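Local atomic coordinates of Afp2 (Serratia entomophila, PDB entry 6RBN), a protein that probably forms part of the contractile sheath around the inner tube of the anti-feeding prophage, a phage-tail-like injection system. Residues K265-L270 / Q281-A286; N257-D262 / D288-S293; G79-L84 / Y97-L102. All coordinates share one frame; numbering follows the deposited sequence.

Interaction 1 (K265-L270 / Q281-A286); sequences KSLNKL and QRVKAA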
loop_
_atom_site.group_PDB
_atom_site.type_symbol
_atom_site.label_atom_id
_atom_site.label_comp_id
_atom_site.label_asym_id
_atom_site.label_seq_id
_atom_site.Cartn_x
_atom_site.Cartn_y
_atom_site.Cartn_z
ATOM N N LYS C 265 5.868 -61.782 37.438
ATOM C CA LYS C 265 6.220 -60.749 38.402
ATOM C C LYS C 265 6.330 -59.385 37.738
ATOM O O LYS C 265 6.080 -58.360 38.380
ATOM C CB LYS C 265 7.529 -61.094 39.110
ATOM C CG LYS C 265 7.396 -62.144 40.200
ATOM C CD LYS C 265 8.749 -62.607 40.724
ATOM C CE LYS C 265 9.221 -61.797 41.924
ATOM N NZ LYS C 265 9.684 -60.425 41.576
ATOM N N SER C 266 6.694 -59.353 36.459
ATOM C CA SER C 266 6.814 -58.090 35.748
ATOM C C SER C 266 5.483 -57.621 35.188
ATOM O O SER C 266 5.269 -56.414 35.043
ATOM C CB SER C 266 7.834 -58.218 34.620
ATOM O OG SER C 266 7.930 -57.011 33.889
ATOM N N LEU C 267 4.582 -58.543 34.867
ATOM C CA LEU C 267 3.294 -58.184 34.295
ATOM C C LEU C 267 2.200 -58.007 35.337
ATOM O O LEU C 267 1.078 -57.656 34.967
ATOM C CB LEU C 267 2.850 -59.227 33.267
ATOM C CG LEU C 267 3.703 -59.349 32.006
ATOM C CD1 LEU C 267 3.134 -60.408 31.086
ATOM C CD2 LEU C 267 3.814 -58.020 31.299
ATOM N N ASN C 268 2.482 -58.238 36.620
ATOM C CA ASN C 268 1.505 -57.898 37.648
ATOM C C ASN C 268 1.388 -56.400 37.857
ATOM O O ASN C 268 0.377 -55.939 38.393
ATOM C CB ASN C 268 1.837 -58.567 38.979
ATOM C CG ASN C 268 1.421 -60.019 39.027
ATOM O OD1 ASN C 268 0.355 -60.390 38.543
ATOM N ND2 ASN C 268 2.263 -60.851 39.618
ATOM N N LYS C 269 2.393 -55.629 37.453
ATOM C CA LYS C 269 2.291 -54.181 37.508
ATOM C C LYS C 269 1.541 -53.596 36.320
ATOM O O LYS C 269 1.315 -52.384 36.290
ATOM C CB LYS C 269 3.686 -53.566 37.606
ATOM C CG LYS C 269 4.401 -53.913 38.896
ATOM C CD LYS C 269 5.726 -53.190 39.014
ATOM C CE LYS C 269 6.755 -53.772 38.071
ATOM N NZ LYS C 269 7.119 -55.155 38.471
ATOM N N LEU C 270 1.150 -54.421 35.352
ATOM C CA LEU C 270 0.335 -53.986 34.228
ATOM C C LEU C 270 -1.082 -54.538 34.294
ATOM O O LEU C 270 -1.826 -54.435 33.315
ATOM C CB LEU C 270 0.991 -54.391 32.908
ATOM C CG LEU C 270 2.306 -53.675 32.613
ATOM C CD1 LEU C 270 2.931 -54.212 31.346
ATOM C CD2 LEU C 270 2.069 -52.186 32.508
ATOM N N GLN C 281 1.085 -53.380 23.410
ATOM C CA GLN C 281 2.438 -53.053 22.985
ATOM C C GLN C 281 3.370 -52.899 24.171
ATOM O O GLN C 281 4.563 -53.196 24.064
ATOM C CB GLN C 281 2.435 -51.771 22.161
ATOM C CG GLN C 281 1.710 -51.890 20.855
ATOM C CD GLN C 281 2.327 -52.924 19.955
ATOM O OE1 GLN C 281 1.730 -53.960 19.681
ATOM N NE2 GLN C 281 3.543 -52.660 19.509
ATOM N N ARG C 282 2.850 -52.434 25.304
ATOM C CA ARG C 282 3.691 -52.254 26.477
ATOM C C ARG C 282 3.896 -53.573 27.208
ATOM O O ARG C 282 4.882 -53.734 27.934
ATOM C CB ARG C 282 3.078 -51.183 27.381
ATOM C CG ARG C 282 3.989 -50.683 28.477
ATOM C CD ARG C 282 3.391 -49.513 29.218
ATOM N NE ARG C 282 2.200 -49.880 29.965
ATOM C CZ ARG C 282 1.435 -49.009 30.607
ATOM N NH1 ARG C 282 1.742 -47.722 30.602
ATOM N NH2 ARG C 282 0.364 -49.427 31.262
ATOM N N VAL C 283 3.006 -54.539 27.000
ATOM C CA VAL C 283 3.207 -55.870 27.560
ATOM C C VAL C 283 4.266 -56.631 26.774
ATOM O O VAL C 283 5.213 -57.171 27.355
ATOM C CB VAL C 283 1.875 -56.639 27.612
ATOM C CG1 VAL C 283 2.115 -58.085 27.945
ATOM C CG2 VAL C 283 0.980 -56.039 28.665
ATOM N N LYS C 284 4.144 -56.671 25.446
ATOM C CA LYS C 284 5.051 -57.497 24.659
ATOM C C LYS C 284 6.443 -56.898 24.526
ATOM O O LYS C 284 7.349 -57.593 24.062
ATOM C CB LYS C 284 4.496 -57.753 23.260
ATOM C CG LYS C 284 4.608 -56.587 22.316
ATOM C CD LYS C 284 4.059 -56.960 20.956
ATOM C CE LYS C 284 4.935 -57.994 20.281
ATOM N NZ LYS C 284 6.277 -57.456 19.964
ATOM N N ALA C 285 6.637 -55.641 24.906
ATOM C CA ALA C 285 7.975 -55.082 24.971
ATOM C C ALA C 285 8.598 -55.223 26.346
ATOM O O ALA C 285 9.824 -55.131 26.469
ATOM C CB ALA C 285 7.957 -53.614 24.571
ATOM N N ALA C 286 7.784 -55.440 27.378
ATOM C CA ALA C 286 8.303 -55.817 28.682
ATOM C C ALA C 286 8.763 -57.263 28.712
ATOM O O ALA C 286 9.561 -57.627 29.579
ATOM C CB ALA C 286 7.243 -55.593 29.757
#

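Interaction 2 (N257-D262 / D288-S293); sequences NAVERD and DSYLHS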
loop_
_atom_site.group_PDB
_atom_site.type_symbol
_atom_site.label_atom_id
_atom_site.label_comp_id
_atom_site.label_asym_id
_atom_site.label_seq_id
_atom_site.Cartn_x
_atom_site.Cartn_y
_atom_site.Cartn_z
ATOM N N ASN C 257 10.151 -72.561 34.510
ATOM C CA ASN C 257 9.553 -72.104 35.760
ATOM C C ASN C 257 10.174 -70.800 36.237
ATOM O O ASN C 257 9.492 -69.989 36.864
ATOM C CB ASN C 257 9.696 -73.171 36.843
ATOM C CG ASN C 257 8.870 -74.395 36.558
ATOM O OD1 ASN C 257 7.755 -74.299 36.057
ATOM N ND2 ASN C 257 9.406 -75.559 36.887
ATOM N N ALA C 258 11.452 -70.576 35.940
ATOM C CA ALA C 258 12.058 -69.287 36.249
ATOM C C ALA C 258 11.561 -68.205 35.303
ATOM O O ALA C 258 11.413 -67.046 35.701
ATOM C CB ALA C 258 13.580 -69.398 36.187
ATOM N N VAL C 259 11.304 -68.563 34.046
ATOM C CA VAL C 259 10.803 -67.599 33.072
ATOM C C VAL C 259 9.344 -67.264 33.358
ATOM O O VAL C 259 8.939 -66.097 33.311
ATOM C CB VAL C 259 10.999 -68.147 31.646
ATOM C CG1 VAL C 259 10.345 -67.265 30.625
ATOM C CG2 VAL C 259 12.459 -68.244 31.332
ATOM N N GLU C 260 8.544 -68.280 33.686
ATOM C CA GLU C 260 7.117 -68.078 33.921
ATOM C C GLU C 260 6.858 -67.287 35.192
ATOM O O GLU C 260 5.877 -66.541 35.270
ATOM C CB GLU C 260 6.409 -69.430 33.963
ATOM C CG GLU C 260 6.272 -70.035 32.587
ATOM C CD GLU C 260 5.856 -71.480 32.568
ATOM O OE1 GLU C 260 5.812 -72.114 33.637
ATOM O OE2 GLU C 260 5.593 -71.993 31.468
ATOM N N ARG C 261 7.728 -67.416 36.191
ATOM C CA ARG C 261 7.544 -66.634 37.408
ATOM C C ARG C 261 8.046 -65.208 37.237
ATOM O O ARG C 261 7.419 -64.266 37.728
ATOM C CB ARG C 261 8.237 -67.311 38.590
ATOM C CG ARG C 261 7.558 -68.581 39.058
ATOM C CD ARG C 261 8.370 -69.269 40.139
ATOM N NE ARG C 261 8.407 -68.496 41.375
ATOM C CZ ARG C 261 7.525 -68.625 42.359
ATOM N NH1 ARG C 261 6.541 -69.507 42.259
ATOM N NH2 ARG C 261 7.631 -67.876 43.447
ATOM N N ASP C 262 9.167 -65.020 36.538
ATOM C CA ASP C 262 9.722 -63.677 36.404
ATOM C C ASP C 262 8.969 -62.825 35.396
ATOM O O ASP C 262 9.021 -61.595 35.489
ATOM C CB ASP C 262 11.195 -63.743 36.015
ATOM C CG ASP C 262 12.071 -64.241 37.141
ATOM O OD1 ASP C 262 11.711 -64.018 38.314
ATOM O OD2 ASP C 262 13.120 -64.852 36.854
ATOM N N ASP C 288 9.940 -58.879 25.667
ATOM C CA ASP C 288 11.097 -58.884 24.775
ATOM C C ASP C 288 12.328 -58.277 25.430
ATOM O O ASP C 288 13.451 -58.658 25.095
ATOM C CB ASP C 288 10.790 -58.127 23.486
ATOM C CG ASP C 288 9.895 -58.900 22.557
ATOM O OD1 ASP C 288 9.936 -60.145 22.594
ATOM O OD2 ASP C 288 9.164 -58.266 21.769
ATOM N N SER C 289 12.147 -57.331 26.352
ATOM C CA SER C 289 13.294 -56.810 27.085
ATOM C C SER C 289 13.808 -57.824 28.094
ATOM O O SER C 289 15.015 -57.885 28.345
ATOM C CB SER C 289 12.931 -55.506 27.792
ATOM O OG SER C 289 12.029 -55.741 28.854
ATOM N N TYR C 290 12.913 -58.623 28.677
ATOM C CA TYR C 290 13.344 -59.667 29.600
ATOM C C TYR C 290 14.018 -60.810 28.858
ATOM O O TYR C 290 15.077 -61.293 29.275
ATOM C CB TYR C 290 12.158 -60.183 30.411
ATOM C CG TYR C 290 12.530 -61.313 31.343
ATOM C CD1 TYR C 290 13.251 -61.069 32.501
ATOM C CD2 TYR C 290 12.170 -62.622 31.059
ATOM C CE1 TYR C 290 13.601 -62.095 33.350
ATOM C CE2 TYR C 290 12.519 -63.655 31.901
ATOM C CZ TYR C 290 13.232 -63.384 33.045
ATOM O OH TYR C 290 13.584 -64.408 33.888
ATOM N N LEU C 291 13.419 -61.264 27.761
ATOM C CA LEU C 291 13.954 -62.414 27.047
ATOM C C LEU C 291 15.207 -62.094 26.248
ATOM O O LEU C 291 15.939 -63.019 25.893
ATOM C CB LEU C 291 12.895 -63.003 26.119
ATOM C CG LEU C 291 11.706 -63.669 26.804
ATOM C CD1 LEU C 291 10.682 -64.103 25.782
ATOM C CD2 LEU C 291 12.170 -64.851 27.619
ATOM N N HIS C 292 15.476 -60.820 25.955
ATOM C CA HIS C 292 16.721 -60.495 25.269
ATOM C C HIS C 292 17.900 -60.525 26.227
ATOM O O HIS C 292 18.984 -60.991 25.865
ATOM C CB HIS C 292 16.642 -59.122 24.610
ATOM C CG HIS C 292 17.802 -58.817 23.717
ATOM N ND1 HIS C 292 17.868 -59.250 22.411
ATOM C CD2 HIS C 292 18.963 -58.166 23.955
ATOM C CE1 HIS C 292 19.004 -58.848 21.874
ATOM N NE2 HIS C 292 19.689 -58.190 22.789
ATOM N N SER C 293 17.709 -60.019 27.447
ATOM C CA SER C 293 18.768 -60.067 28.445
ATOM C C SER C 293 18.998 -61.485 28.935
ATOM O O SER C 293 20.101 -61.818 29.375
ATOM C CB SER C 293 18.422 -59.160 29.619
ATOM O OG SER C 293 17.333 -59.689 30.348
#

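Interaction 3 (G79-L84 / Y97-L102); sequences GGKCYL and YDDITL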
loop_
_atom_site.group_PDB
_atom_site.type_symbol
_atom_site.label_atom_id
_atom_site.label_comp_id
_atom_site.label_asym_id
_atom_site.label_seq_id
_atom_site.Cartn_x
_atom_site.Cartn_y
_atom_site.Cartn_z
ATOM N N GLY C 79 22.501 -70.831 50.897
ATOM C CA GLY C 79 21.136 -71.040 51.321
ATOM C C GLY C 79 20.498 -69.790 51.881
ATOM O O GLY C 79 21.053 -69.147 52.774
ATOM N N GLY C 80 19.316 -69.449 51.389
ATOM C CA GLY C 80 18.649 -68.249 51.843
ATOM C C GLY C 80 17.500 -68.558 52.766
ATOM O O GLY C 80 17.622 -69.420 53.639
ATOM N N LYS C 81 16.385 -67.862 52.595
ATOM C CA LYS C 81 15.233 -68.144 53.427
ATOM C C LYS C 81 14.571 -69.441 52.978
ATOM O O LYS C 81 14.627 -69.824 51.808
ATOM C CB LYS C 81 14.240 -66.982 53.400
ATOM C CG LYS C 81 13.551 -66.738 52.082
ATOM C CD LYS C 81 12.663 -65.515 52.177
ATOM C CE LYS C 81 11.465 -65.784 53.069
ATOM N NZ LYS C 81 10.526 -64.629 53.107
ATOM N N CYS C 82 13.974 -70.134 53.938
ATOM C CA CYS C 82 13.398 -71.445 53.700
ATOM C C CYS C 82 12.331 -71.687 54.750
ATOM O O CYS C 82 12.289 -71.014 55.782
ATOM C CB CYS C 82 14.466 -72.535 53.744
ATOM S SG CYS C 82 15.265 -72.641 55.336
ATOM N N TYR C 83 11.463 -72.653 54.472
ATOM C CA TYR C 83 10.239 -72.852 55.235
ATOM C C TYR C 83 10.191 -74.275 55.769
ATOM O O TYR C 83 10.400 -75.230 55.014
ATOM C CB TYR C 83 9.012 -72.590 54.356
ATOM C CG TYR C 83 8.841 -71.158 53.883
ATOM C CD1 TYR C 83 9.387 -70.093 54.576
ATOM C CD2 TYR C 83 8.159 -70.884 52.712
ATOM C CE1 TYR C 83 9.240 -68.795 54.124
ATOM C CE2 TYR C 83 8.007 -69.590 52.257
ATOM C CZ TYR C 83 8.549 -68.552 52.968
ATOM O OH TYR C 83 8.401 -67.263 52.522
ATOM N N LEU C 84 9.927 -74.418 57.066
ATOM C CA LEU C 84 9.528 -75.700 57.642
ATOM C C LEU C 84 8.014 -75.752 57.730
ATOM O O LEU C 84 7.405 -75.034 58.527
ATOM C CB LEU C 84 10.135 -75.927 59.020
ATOM C CG LEU C 84 11.564 -76.426 59.091
ATOM C CD1 LEU C 84 11.986 -76.545 60.541
ATOM C CD2 LEU C 84 11.643 -77.768 58.391
ATOM N N TYR C 97 2.420 -68.147 50.467
ATOM C CA TYR C 97 3.648 -67.403 50.706
ATOM C C TYR C 97 4.367 -66.945 49.445
ATOM O O TYR C 97 5.370 -66.234 49.565
ATOM C CB TYR C 97 4.591 -68.222 51.589
ATOM C CG TYR C 97 4.124 -68.250 53.021
ATOM C CD1 TYR C 97 4.427 -67.208 53.886
ATOM C CD2 TYR C 97 3.342 -69.289 53.498
ATOM C CE1 TYR C 97 3.989 -67.212 55.191
ATOM C CE2 TYR C 97 2.895 -69.304 54.801
ATOM C CZ TYR C 97 3.223 -68.262 55.643
ATOM O OH TYR C 97 2.781 -68.274 56.944
ATOM N N ASP C 98 3.937 -67.388 48.254
ATOM C CA ASP C 98 4.199 -66.737 46.962
ATOM C C ASP C 98 5.667 -66.787 46.522
ATOM O O ASP C 98 6.012 -66.370 45.412
ATOM C CB ASP C 98 3.721 -65.277 47.019
ATOM C CG ASP C 98 3.455 -64.675 45.651
ATOM O OD1 ASP C 98 3.483 -65.403 44.638
ATOM O OD2 ASP C 98 3.236 -63.449 45.584
ATOM N N ASP C 99 6.540 -67.326 47.359
ATOM C CA ASP C 99 7.973 -67.221 47.179
ATOM C C ASP C 99 8.611 -68.578 46.940
ATOM O O ASP C 99 9.784 -68.639 46.563
ATOM C CB ASP C 99 8.596 -66.567 48.421
ATOM C CG ASP C 99 9.921 -65.905 48.144
ATOM O OD1 ASP C 99 10.356 -65.883 46.975
ATOM O OD2 ASP C 99 10.529 -65.393 49.105
ATOM N N ILE C 100 7.857 -69.655 47.110
ATOM C CA ILE C 100 8.395 -71.004 47.129
ATOM C C ILE C 100 8.628 -71.476 45.702
ATOM O O ILE C 100 7.739 -71.380 44.850
ATOM C CB ILE C 100 7.435 -71.940 47.872
ATOM C CG1 ILE C 100 7.235 -71.429 49.288
ATOM C CG2 ILE C 100 7.963 -73.352 47.902
ATOM C CD1 ILE C 100 6.089 -72.049 49.991
ATOM N N THR C 101 9.827 -71.986 45.439
ATOM C CA THR C 101 10.171 -72.585 44.159
ATOM C C THR C 101 10.435 -74.079 44.253
ATOM O O THR C 101 10.268 -74.790 43.262
ATOM C CB THR C 101 11.399 -71.893 43.566
ATOM O OG1 THR C 101 12.511 -72.058 44.449
ATOM C CG2 THR C 101 11.135 -70.417 43.380
ATOM N N LEU C 102 10.842 -74.570 45.418
ATOM C CA LEU C 102 11.163 -75.974 45.620
ATOM C C LEU C 102 10.319 -76.555 46.744
ATOM O O LEU C 102 10.085 -75.898 47.761
ATOM C CB LEU C 102 12.643 -76.152 45.956
ATOM C CG LEU C 102 13.663 -75.898 44.854
ATOM C CD1 LEU C 102 15.048 -75.874 45.448
ATOM C CD2 LEU C 102 13.554 -76.993 43.818
#

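Interaction 1 (K265-L270 / Q281-A286)
Leu270 overlaps the guanidinium of Arg282 and methyl CG2 of Val283, its two branches divided between two residues of helix 277-295. The contact packs the last turn of helix 250-267 and the residues just after it on that helix, in the C-terminal domain region of the sheath protein. CD2 of Leu270 meets the guanidinium group obliquely, 3.4 Å from Arg282 NE, while Leu270 CD1 runs past Val283 CG2 at 3.8 Å, the two side chains sliding by each other in opposite directions. The arginine sets out with CG anti to the backbone N (chi1 -167°) and bends at its third torsion (chi3 66°), which brings the charged end alongside the leucine methyl. The other methyl of Val283, CG1, receives Leu267, whose CD2 approaches to 3.8 Å with the two side chains nearly at right angles. Ser266 adds only a loose touch, its OG 4.4 Å from Ala286 CB, and the same alanine methyl borders Leu267 CD2. Val283 thus takes a leucine on each of its methyls, and Met329 and Ile331 of strand 328-335 also pack on it; Leu267 additionally meets Leu443 of a neighbouring Afp3 chain. The contact is therefore mostly apolar, held by methyl packing, with one leucine methyl set obliquely against a guanidinium whose NH2 also serves Glu273 of the same chain in a salt bridge.

Interaction 2 (N257-D262 / D288-S293)
This is a helix-helix packing contact within the phage tail sheath C-terminal region, joining the long helices 250-267 and 277-295 as they run roughly antiparallel. The two short axes come within 11.7 Å of each other, with 149° between their directions. At this spacing the gap is bridged chiefly by one large side chain, Tyr290. With CG anti to its backbone N (chi1 177°), the ring reaches out from helix 277-295 and ends beside Asp262. The phenol oxygen Tyr290 OH lies 3.0 Å from Asp262 OD2, and Asp262 CB sits obliquely to the ring, 3.6 Å from Tyr290 CZ. Carboxylate and ring are steeply inclined, their planes 71° apart, so the acid meets the phenol end without lying flat on the ring. A second, apolar patch adjoins this one: Val259 CG1 stands at the ring edge, near its plane, 4.4 Å from Tyr290 CE2, and the same methyl is 4.3 Å from Leu291 CD2. Inside helix 277-295, Ser293 OG donates to Tyr290 O at 3.0 Å, returning its hydroxyl to the backbone one turn earlier. Tyr290 thus meets Asp262 at its phenol end and Val259 at its ring edge. Beside Val259 and Leu291 lies the small antiparallel sheet: Val259 touches Leu335, and Leu291 packs against Ile333 and Leu335 of strand 328-335 and against Trp309 and Val311 of strand 309-312, while Phe445 of a neighbouring Afp3 chain also reaches Val259.

Interaction 3 (G79-L84 / Y97-L102)
Tyr83 has the largest buried share of this contact, which lies within a beta-alpha-beta crossover: strand 82-86 leads into helix 90-97, and residues 97-102 bring the chain back to strand 102-105. The two strands are parallel and separated in the mixed sheet by strand 30-34. Tyr83, near the start of the first strand, turns its ring toward the returning loop, with CG beside the backbone N (chi1 -66°). The CE2-CD2 side of the ring does most of the touching. Its atom CE2 lies 3.7 Å from Tyr97 CB, at the end of the helix, and the Tyr97 ring is set obliquely, with centroids 5.4 Å apart and planes at 53°. Ile100 comes to the ring edge: its CG1 is 3.6 Å from Tyr83 CE2, and its CD1, in the ring plane, is 3.6 Å from Tyr83 CD2. Ile100 also rests on Leu31 of the intervening strand. Between Tyr97 and Ile100 the chain leaves the helix at Asp98, with positive phi (68°), and then presents Asp99 to the phenol end, its CB 4.2 Å from Tyr83 OH. Asp99 is also a neighbour of Lys81, whose CD approaches Asp99 OD2 to 3.7 Å. Lys81 NZ stays 4.1 Å from Asp99 OD2, too far for a salt bridge, and any attraction between the two charges is probably modest. The ammonium group instead leans back along its own segment, where Lys81 NZ donates a weak hydrogen bond of 3.4 Å to Tyr83 OH.

From the N terminus, interaction 3 comes first and closes a short loop through helix 90-97, fastening the entry of one sheet strand to the return toward another. It is complete well before helix 250-267 begins. On that helix interaction 2 opens first, at 257-262, followed by interaction 1 at 265-270; interaction 1 closes first, at 281-286, and interaction 2 after it, at 288-293, so interaction 1 is nested inside. Their centres are about 11 Å apart, and together they join the two helices at successive places near their connection. Arg261 links interactions 2 and 3, its NH2 making a weak hydrogen bond to Asp98 O, whereas interactions 1 and 3 do not touch.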